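Local coordinates for uncharacterized conserved protein (Vibrio parahaemolyticus, PDB 3MUQ) that is of unknown function but probably binds a small solute outside the cytoplasm, like periplasmic binding proteins, at residues A[97-102]-A[185-190]; A[103-108]-A[132-137]; A[117-122]-A[159-164]. All blocks are in the same frame, centred on the assembly; numbering follows the deposited sequence.

Contact 1 of 3, residues A[97-102]-A[185-190]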
loop_
_atom_site.group_PDB
_atom_site.type_symbol
_atom_site.label_atom_id
_atom_site.label_comp_id
_atom_site.label_asym_id
_atom_site.label_seq_id
_atom_site.Cartn_x
_atom_site.Cartn_y
_atom_site.Cartn_z
ATOM N N LYS A 97 -21.696 22.109 -16.340
ATOM C CA LYS A 97 -21.944 21.018 -17.273
ATOM C C LYS A 97 -20.664 20.240 -17.619
ATOM O O LYS A 97 -20.345 20.044 -18.793
ATOM C CB LYS A 97 -22.617 21.532 -18.559
ATOM C CG LYS A 97 -23.865 22.399 -18.344
ATOM C CD LYS A 97 -24.878 21.707 -17.447
ATOM C CE LYS A 97 -25.999 22.650 -17.021
ATOM N NZ LYS A 97 -26.840 22.049 -15.938
ATOM N N ILE A 98 -19.934 19.787 -16.604
ATOM C CA ILE A 98 -18.730 18.996 -16.860
ATOM C C ILE A 98 -19.007 17.498 -16.839
ATOM O O ILE A 98 -18.161 16.701 -17.254
ATOM C CB ILE A 98 -17.647 19.243 -15.796
ATOM C CG1 ILE A 98 -18.083 18.624 -14.462
ATOM C CG2 ILE A 98 -17.342 20.720 -15.684
ATOM C CD1 ILE A 98 -16.973 18.037 -13.665
ATOM N N LYS A 99 -20.182 17.129 -16.335
ATOM C CA LYS A 99 -20.553 15.736 -16.071
ATOM C C LYS A 99 -20.247 14.758 -17.213
ATOM O O LYS A 99 -19.907 13.597 -16.972
ATOM C CB LYS A 99 -22.037 15.661 -15.698
ATOM C CG LYS A 99 -22.453 14.405 -14.959
ATOM C CD LYS A 99 -23.950 14.419 -14.678
ATOM C CE LYS A 99 -24.437 13.094 -14.090
ATOM N NZ LYS A 99 -23.999 12.866 -12.681
ATOM N N ASP A 100 -20.364 15.222 -18.454
ATOM C CA ASP A 100 -20.165 14.330 -19.587
ATOM C C ASP A 100 -18.961 14.698 -20.448
ATOM O O ASP A 100 -18.934 14.379 -21.636
ATOM C CB ASP A 100 -21.420 14.289 -20.460
ATOM C CG ASP A 100 -22.639 13.804 -19.708
ATOM O OD1 ASP A 100 -22.486 12.964 -18.796
ATOM O OD2 ASP A 100 -23.755 14.264 -20.030
ATOM N N ASP A 101 -17.970 15.367 -19.866
ATOM C CA ASP A 101 -16.772 15.717 -20.623
ATOM C C ASP A 101 -15.897 14.491 -20.813
ATOM O O ASP A 101 -16.069 13.493 -20.119
ATOM C CB ASP A 101 -16.001 16.850 -19.952
ATOM C CG ASP A 101 -16.740 18.169 -20.021
ATOM O OD1 ASP A 101 -17.911 18.170 -20.467
ATOM O OD2 ASP A 101 -16.157 19.203 -19.632
ATOM N N GLU A 102 -14.967 14.571 -21.762
ATOM C CA GLU A 102 -14.156 13.419 -22.144
ATOM C C GLU A 102 -12.898 13.281 -21.307
ATOM O O GLU A 102 -12.558 12.184 -20.870
ATOM C CB GLU A 102 -13.768 13.504 -23.617
ATOM C CG GLU A 102 -14.917 13.297 -24.577
ATOM C CD GLU A 102 -14.536 13.644 -26.003
ATOM O OE1 GLU A 102 -14.761 14.806 -26.412
ATOM O OE2 GLU A 102 -14.005 12.758 -26.712
ATOM N N GLU A 185 -21.689 15.544 -5.355
ATOM C CA GLU A 185 -21.593 14.205 -5.940
ATOM C C GLU A 185 -20.276 14.103 -6.689
ATOM O O GLU A 185 -19.661 15.126 -7.013
ATOM C CB GLU A 185 -22.694 13.990 -6.976
ATOM C CG GLU A 185 -24.010 13.510 -6.452
ATOM C CD GLU A 185 -25.050 13.354 -7.567
ATOM O OE1 GLU A 185 -24.815 13.841 -8.706
ATOM O OE2 GLU A 185 -26.108 12.743 -7.294
ATOM N N ILE A 186 -19.863 12.877 -7.003
ATOM C CA ILE A 186 -18.808 12.665 -7.983
ATOM C C ILE A 186 -19.375 13.003 -9.359
ATOM O O ILE A 186 -20.387 12.436 -9.781
ATOM C CB ILE A 186 -18.321 11.213 -7.981
ATOM C CG1 ILE A 186 -17.598 10.884 -6.670
ATOM C CG2 ILE A 186 -17.401 10.946 -9.178
ATOM C CD1 ILE A 186 -17.253 9.417 -6.546
ATOM N N LEU A 187 -18.743 13.933 -10.064
ATOM C CA LEU A 187 -19.289 14.353 -11.345
ATOM C C LEU A 187 -18.421 13.894 -12.498
ATOM O O LEU A 187 -18.893 13.811 -13.626
ATOM C CB LEU A 187 -19.478 15.874 -11.411
ATOM C CG LEU A 187 -20.533 16.499 -10.504
ATOM C CD1 LEU A 187 -20.518 17.992 -10.681
ATOM C CD2 LEU A 187 -21.916 15.931 -10.815
ATOM N N PHE A 188 -17.153 13.612 -12.224
ATOM C CA PHE A 188 -16.272 13.128 -13.278
ATOM C C PHE A 188 -15.144 12.267 -12.728
ATOM O O PHE A 188 -14.494 12.632 -11.745
ATOM C CB PHE A 188 -15.699 14.300 -14.074
ATOM C CG PHE A 188 -14.748 13.886 -15.155
ATOM C CD1 PHE A 188 -15.208 13.622 -16.436
ATOM C CD2 PHE A 188 -13.398 13.757 -14.892
ATOM C CE1 PHE A 188 -14.332 13.246 -17.443
ATOM C CE2 PHE A 188 -12.511 13.374 -15.892
ATOM C CZ PHE A 188 -12.984 13.123 -17.173
ATOM N N GLN A 189 -14.919 11.121 -13.357
ATOM C CA GLN A 189 -13.847 10.223 -12.930
ATOM C C GLN A 189 -13.322 9.359 -14.077
ATOM O O GLN A 189 -12.496 8.469 -13.868
ATOM C CB GLN A 189 -14.283 9.345 -11.740
ATOM C CG GLN A 189 -15.501 8.462 -11.997
ATOM C CD GLN A 189 -15.850 7.595 -10.803
ATOM O OE1 GLN A 189 -14.966 7.024 -10.153
ATOM N NE2 GLN A 189 -17.147 7.492 -10.501
ATOM N N GLY A 190 -13.782 9.638 -15.290
ATOM C CA GLY A 190 -13.350 8.867 -16.444
ATOM C C GLY A 190 -12.117 9.402 -17.160
ATOM O O GLY A 190 -12.215 9.907 -18.287
#

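Contact 2 of 3, residues A[103-108]-A[132-137]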
loop_
_atom_site.group_PDB
_atom_site.type_symbol
_atom_site.label_atom_id
_atom_site.label_comp_id
_atom_site.label_asym_id
_atom_site.label_seq_id
_atom_site.Cartn_x
_atom_site.Cartn_y
_atom_site.Cartn_z
ATOM N N SER A 103 -12.195 14.390 -21.104
ATOM C CA SER A 103 -10.956 14.365 -20.342
ATOM C C SER A 103 -11.066 15.275 -19.133
ATOM O O SER A 103 -11.958 16.115 -19.064
ATOM C CB SER A 103 -9.776 14.793 -21.208
ATOM O OG SER A 103 -9.814 16.182 -21.471
ATOM N N VAL A 104 -10.163 15.101 -18.175
ATOM C CA VAL A 104 -10.160 15.955 -17.006
ATOM C C VAL A 104 -9.641 17.339 -17.407
ATOM O O VAL A 104 -9.973 18.352 -16.778
ATOM C CB VAL A 104 -9.328 15.350 -15.844
ATOM C CG1 VAL A 104 -7.873 15.206 -16.235
ATOM C CG2 VAL A 104 -9.462 16.198 -14.593
ATOM N N LEU A 105 -8.842 17.400 -18.471
ATOM C CA LEU A 105 -8.374 18.702 -18.936
ATOM C C LEU A 105 -9.541 19.524 -19.515
ATOM O O LEU A 105 -9.622 20.728 -19.289
ATOM C CB LEU A 105 -7.214 18.567 -19.926
ATOM C CG LEU A 105 -5.955 17.846 -19.431
ATOM C CD1 LEU A 105 -4.852 18.026 -20.451
ATOM C CD2 LEU A 105 -5.483 18.352 -18.073
ATOM N N ASP A 106 -10.456 18.871 -20.232
ATOM C CA ASP A 106 -11.697 19.527 -20.643
ATOM C C ASP A 106 -12.489 20.025 -19.430
ATOM O O ASP A 106 -13.045 21.134 -19.435
ATOM C CB ASP A 106 -12.573 18.582 -21.472
ATOM C CG ASP A 106 -11.981 18.291 -22.839
ATOM O OD1 ASP A 106 -11.103 19.069 -23.281
ATOM O OD2 ASP A 106 -12.389 17.284 -23.465
ATOM N N VAL A 107 -12.542 19.203 -18.391
ATOM C CA VAL A 107 -13.248 19.583 -17.178
ATOM C C VAL A 107 -12.647 20.856 -16.561
ATOM O O VAL A 107 -13.370 21.808 -16.257
ATOM C CB VAL A 107 -13.302 18.431 -16.137
ATOM C CG1 VAL A 107 -13.875 18.937 -14.839
ATOM C CG2 VAL A 107 -14.144 17.249 -16.672
ATOM N N PHE A 108 -11.332 20.888 -16.392
ATOM C CA PHE A 108 -10.685 22.081 -15.835
ATOM C C PHE A 108 -10.937 23.326 -16.691
ATOM O O PHE A 108 -11.337 24.370 -16.178
ATOM C CB PHE A 108 -9.186 21.844 -15.612
ATOM C CG PHE A 108 -8.870 21.160 -14.305
ATOM C CD1 PHE A 108 -9.570 20.029 -13.915
ATOM C CD2 PHE A 108 -7.874 21.647 -13.467
ATOM C CE1 PHE A 108 -9.282 19.396 -12.705
ATOM C CE2 PHE A 108 -7.573 21.019 -12.265
ATOM C CZ PHE A 108 -8.277 19.900 -11.880
HETATM N N MSE A 132 -2.426 21.482 -9.555
HETATM C CA MSE A 132 -1.644 22.496 -10.271
HETATM C C MSE A 132 -1.051 21.983 -11.576
HETATM O O MSE A 132 -0.912 22.732 -12.547
HETATM C CB MSE A 132 -0.562 23.080 -9.370
HETATM C CG MSE A 132 -1.120 23.681 -8.074
HETATM SE SE MSE A 132 -2.546 25.027 -8.332
HETATM C CE MSE A 132 -3.856 23.995 -9.240
ATOM N N GLY A 133 -0.709 20.703 -11.596
ATOM C CA GLY A 133 -0.215 20.078 -12.805
ATOM C C GLY A 133 -1.256 20.101 -13.906
ATOM O O GLY A 133 -0.940 20.362 -15.061
ATOM N N PHE A 134 -2.506 19.820 -13.556
ATOM C CA PHE A 134 -3.559 19.818 -14.557
ATOM C C PHE A 134 -3.774 21.222 -15.096
ATOM O O PHE A 134 -3.905 21.407 -16.298
ATOM C CB PHE A 134 -4.863 19.257 -13.996
ATOM C CG PHE A 134 -4.817 17.787 -13.698
ATOM C CD1 PHE A 134 -4.028 16.936 -14.456
ATOM C CD2 PHE A 134 -5.578 17.251 -12.670
ATOM C CE1 PHE A 134 -3.991 15.581 -14.190
ATOM C CE2 PHE A 134 -5.542 15.894 -12.392
ATOM C CZ PHE A 134 -4.750 15.057 -13.156
ATOM N N TRP A 135 -3.806 22.217 -14.215
ATOM C CA TRP A 135 -3.924 23.591 -14.689
ATOM C C TRP A 135 -2.793 23.888 -15.660
ATOM O O TRP A 135 -3.026 24.452 -16.724
ATOM C CB TRP A 135 -3.937 24.619 -13.546
ATOM C CG TRP A 135 -5.208 24.619 -12.728
ATOM C CD1 TRP A 135 -5.314 24.392 -11.392
ATOM C CD2 TRP A 135 -6.549 24.829 -13.201
ATOM N NE1 TRP A 135 -6.629 24.446 -10.990
ATOM C CE2 TRP A 135 -7.409 24.720 -12.081
ATOM C CE3 TRP A 135 -7.105 25.095 -14.457
ATOM C CZ2 TRP A 135 -8.789 24.869 -12.180
ATOM C CZ3 TRP A 135 -8.474 25.254 -14.553
ATOM C CH2 TRP A 135 -9.304 25.131 -13.425
ATOM N N ALA A 136 -1.571 23.503 -15.303
ATOM C CA ALA A 136 -0.424 23.756 -16.179
ATOM C C ALA A 136 -0.626 23.095 -17.546
ATOM O O ALA A 136 -0.362 23.705 -18.576
ATOM C CB ALA A 136 0.877 23.290 -15.537
ATOM N N GLN A 137 -1.122 21.862 -17.553
ATOM C CA GLN A 137 -1.390 21.170 -18.813
ATOM C C GLN A 137 -2.480 21.830 -19.649
ATOM O O GLN A 137 -2.440 21.762 -20.872
ATOM C CB GLN A 137 -1.757 19.715 -18.566
ATOM C CG GLN A 137 -0.593 18.871 -18.089
ATOM C CD GLN A 137 -1.037 17.508 -17.622
ATOM O OE1 GLN A 137 -1.613 16.734 -18.390
ATOM N NE2 GLN A 137 -0.786 17.204 -16.347
#

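Contact 3 of 3, residues A[117-122]-A[159-164]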
loop_
_atom_site.group_PDB
_atom_site.type_symbol
_atom_site.label_atom_id
_atom_site.label_comp_id
_atom_site.label_asym_id
_atom_site.label_seq_id
_atom_site.Cartn_x
_atom_site.Cartn_y
_atom_site.Cartn_z
ATOM N N THR A 117 -17.437 27.912 -9.402
ATOM C CA THR A 117 -16.675 27.930 -8.165
ATOM C C THR A 117 -15.773 26.687 -8.067
ATOM O O THR A 117 -16.218 25.561 -8.308
ATOM C CB THR A 117 -17.605 28.080 -6.939
ATOM O OG1 THR A 117 -18.205 29.383 -6.970
ATOM C CG2 THR A 117 -16.824 27.921 -5.630
ATOM N N PHE A 118 -14.494 26.904 -7.746
ATOM C CA PHE A 118 -13.535 25.803 -7.609
ATOM C C PHE A 118 -12.680 25.990 -6.368
ATOM O O PHE A 118 -12.047 27.028 -6.185
ATOM C CB PHE A 118 -12.629 25.696 -8.841
ATOM C CG PHE A 118 -11.754 24.485 -8.827
ATOM C CD1 PHE A 118 -12.150 23.320 -9.480
ATOM C CD2 PHE A 118 -10.548 24.493 -8.134
ATOM C CE1 PHE A 118 -11.354 22.200 -9.446
ATOM C CE2 PHE A 118 -9.751 23.372 -8.096
ATOM C CZ PHE A 118 -10.150 22.225 -8.754
ATOM N N ILE A 119 -12.676 24.990 -5.502
ATOM C CA ILE A 119 -11.934 25.099 -4.256
ATOM C C ILE A 119 -10.621 24.334 -4.377
ATOM O O ILE A 119 -10.620 23.126 -4.626
ATOM C CB ILE A 119 -12.732 24.524 -3.066
ATOM C CG1 ILE A 119 -14.192 25.023 -3.091
ATOM C CG2 ILE A 119 -12.013 24.847 -1.738
ATOM C CD1 ILE A 119 -14.337 26.538 -3.190
ATOM N N SER A 120 -9.506 25.034 -4.199
ATOM C CA SER A 120 -8.205 24.379 -4.174
ATOM C C SER A 120 -7.708 24.288 -2.730
ATOM O O SER A 120 -7.948 25.186 -1.923
ATOM C CB SER A 120 -7.198 25.147 -5.028
ATOM O OG SER A 120 -5.883 24.706 -4.734
ATOM N N ARG A 121 -7.022 23.199 -2.404
ATOM C CA ARG A 121 -6.386 23.060 -1.103
ATOM C C ARG A 121 -5.350 24.172 -0.880
ATOM O O ARG A 121 -5.219 24.680 0.232
ATOM C CB ARG A 121 -5.743 21.678 -0.986
ATOM C CG ARG A 121 -6.776 20.561 -0.948
ATOM C CD ARG A 121 -6.131 19.209 -0.736
ATOM N NE ARG A 121 -5.240 19.184 0.422
ATOM C CZ ARG A 121 -4.715 18.062 0.913
ATOM N NH1 ARG A 121 -5.023 16.889 0.362
ATOM N NH2 ARG A 121 -3.900 18.103 1.959
ATOM N N GLY A 122 -4.636 24.562 -1.937
ATOM C CA GLY A 122 -3.685 25.668 -1.859
ATOM C C GLY A 122 -2.678 25.530 -0.726
ATOM O O GLY A 122 -2.268 26.512 -0.125
ATOM N N ASN A 159 -15.597 20.435 2.680
ATOM C CA ASN A 159 -16.609 21.191 3.418
ATOM C C ASN A 159 -16.829 22.545 2.769
ATOM O O ASN A 159 -17.959 23.016 2.648
ATOM C CB ASN A 159 -16.206 21.384 4.896
ATOM C CG ASN A 159 -16.155 20.068 5.666
ATOM O OD1 ASN A 159 -16.884 19.130 5.350
ATOM N ND2 ASN A 159 -15.288 19.998 6.684
HETATM N N MSE A 160 -15.738 23.165 2.337
HETATM C CA MSE A 160 -15.835 24.457 1.667
HETATM C C MSE A 160 -16.578 24.316 0.332
HETATM O O MSE A 160 -17.452 25.118 0.008
HETATM C CB MSE A 160 -14.437 25.069 1.465
HETATM C CG MSE A 160 -14.456 26.536 1.037
HETATM SE SE MSE A 160 -15.290 27.707 2.403
HETATM C CE MSE A 160 -14.145 27.206 3.860
ATOM N N ALA A 161 -16.234 23.292 -0.440
ATOM C CA ALA A 161 -16.883 23.082 -1.729
ATOM C C ALA A 161 -18.397 22.851 -1.557
ATOM O O ALA A 161 -19.202 23.307 -2.376
ATOM C CB ALA A 161 -16.220 21.923 -2.490
ATOM N N SER A 162 -18.781 22.150 -0.495
ATOM C CA SER A 162 -20.194 21.903 -0.215
ATOM C C SER A 162 -20.884 23.198 0.211
ATOM O O SER A 162 -21.997 23.501 -0.235
ATOM C CB SER A 162 -20.353 20.814 0.866
ATOM O OG SER A 162 -21.721 20.486 1.088
ATOM N N GLU A 163 -20.229 23.968 1.077
ATOM C CA GLU A 163 -20.807 25.230 1.534
ATOM C C GLU A 163 -21.053 26.192 0.366
ATOM O O GLU A 163 -22.119 26.822 0.252
ATOM C CB GLU A 163 -19.886 25.892 2.552
ATOM C CG GLU A 163 -20.295 27.304 2.931
ATOM C CD GLU A 163 -21.680 27.367 3.555
ATOM O OE1 GLU A 163 -22.030 26.455 4.331
ATOM O OE2 GLU A 163 -22.417 28.338 3.270
HETATM N N MSE A 164 -20.067 26.298 -0.518
HETATM C CA MSE A 164 -20.156 27.254 -1.613
HETATM C C MSE A 164 -20.742 26.651 -2.883
HETATM O O MSE A 164 -20.841 27.327 -3.906
HETATM C CB MSE A 164 -18.788 27.874 -1.878
HETATM C CG MSE A 164 -18.310 28.695 -0.715
HETATM SE SE MSE A 164 -16.644 29.572 -1.135
HETATM C CE MSE A 164 -17.307 30.702 -2.590
#

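Contact 1 of 3, residues A[97-102]-A[185-190]
Phe-188 meets the 97-102 loop edge-on. Its ring presents CE1 to Asp-101 O at 3.2 Å, close to the ring plane, while CZ faces Glu-102 O at 3.8 Å, so the weakly positive rim of the aromatic ring lies against two backbone carbonyls. The first torsion places CG anti to the backbone N (178°), which carries the ring toward the loop, and Gly-190 N lies above the centre of one face. Beside it, Ile-98 drives its tip into the angle between two neighbours: CD1 lies 4.0 Å from both Leu-187 CB and Phe-188 CB. The backbones also touch directly, through a CA-H...O contact from Lys-99 CA to Leu-187 O (3.5 Å, 157° at the hydrogen). Farther out, Lys-99 NZ stands 4.2 Å from Glu-185 OE1, too far for a salt bridge; the carboxylate makes its salt bridge with Lys-92 instead. What shapes the loop is a type I turn, closed by Asp-101 N donating to Ile-98 O at 2.9 Å, with the carboxylate of Asp-94 accepting from the backbone N of Ile-98 and of Lys-99. On the other side, a classic beta bulge sets both Leu-187 and Phe-188 opposite Ile-88. The loop thus lies against strand 185-188, which pairs antiparallel with strand 78-90, and Val-104 and Val-107 of helix 104-113 pack on Phe-188.

Contact 2 of 3, residues A[103-108]-A[132-137]
One residue beyond the N-cap Ser-103, Val-104 sets CG1 over a face of the Phe-134 ring, 4.4 Å from CZ. Leu-105 brings the end of its side chain, CD2, to 3.9 Å from Phe-134 O and 4.0 Å from Gln-137 CB, crossing the glutamine chain at about a right angle. Ser-103 OG accepts from Asp-106 N (3.0 Å, 166°), capping the start of the helix. The two helices, 104-113 and 126-138, pass nearly perpendicular, their local axes 9.5 Å apart at closest approach, and an aromatic cluster of the hydrophobic core fills the crossing. Phe-108 is its middle member: with CG anti to the carbonyl carbon, its ring enters between Phe-134 and Trp-135. Its CD2 edge dips onto the face of Trp-135, the centroids of the phenyl and the six-membered ring lying 4.5 Å apart with planes inclined at 54°, a tilted edge-to-face pair; Phe-108 CB adds a CH-pi contact over that same six-membered ring. Phe-108's own face receives Phe-134 CB, 4.0 Å from the ring centroid, and the edge of the Phe-134 ring, whose plane is turned 82° in a T-shaped pair. Trp-135 is held in turn by its NE1, hydrogen-bonded to Glu-131 one turn earlier.

Contact 3 of 3, residues A[117-122]-A[159-164]
Ile-119 carries most of this contact, and each of its three outer carbons meets a different residue of the 159-164 segment. CG1 bears on the helix backbone itself, 3.6 Å from Ala-161 CA and 3.8 Å from Ala-161 CB; consistent with the small side chain of the alanine, strand and helix come near here, with the CA atoms of Ile-119 and Ala-161 5.9 Å apart. CG2, anti to the backbone N, turns to the neighbouring residue and touches Met-160 CB at 4.0 Å. CD1 is folded back by the second torsion (-53°) and approaches the selenium of selenomethionine Met-164, CD1 to SE 4.3 Å.

The two selenomethionines behave differently. Met-160 gives the strand the root of its chain, CB and CG, and then bends at both its second and third torsions, so that its end leads away from Ile-119. Met-164 instead runs extended as far as the selenium and bends only at the last torsion (63°), which brings CE to Thr-117 CG2 at 4.1 Å. The threonine meets it with its methyl branch, the two side chains crossing at about a right angle. The interface between the segments is therefore apolar and rests on van der Waals contact, while polar links involve the strand backbone: Ile-119 O accepts from Thr-168 OG1, and the backbones of Thr-117 and Ile-119 both bond to Tyr-167.

Phe-118, next in the strand, points away from 159-164, and its side chain packs on Glu-131 of helix 126-138. Strand 118-120 runs parallel to strand 147-149, and helix 126-138 lies between them in sequence, a beta-alpha-beta crossover. With helix 154-163 against the opposite strand face, the layering is consistent with an alpha/beta lobe of a periplasmic binding protein.

In the fold
Contacts 1 and 2 touch, with centres 13 Å apart, because helix 104-113 serves both: Ile-98 CD1 lies 3.4 Å from Val-107 CG1, and Phe-188 CZ lies 3.6 Å from Val-104 N. Contact 3 stands apart, its centre about 17 Å from that of either other contact. Its nearest atoms come to about 4 Å of contact 2 and about 8 Å of contact 1, without touching. A bridge between contacts 2 and 3 runs through Glu-131, which, already bonded to Trp-135, also hydrogen-bonds Ser-120 OG through OE1. In sequence, contacts 2 and 3 interlock, and the loop-to-strand contact 1 spans both.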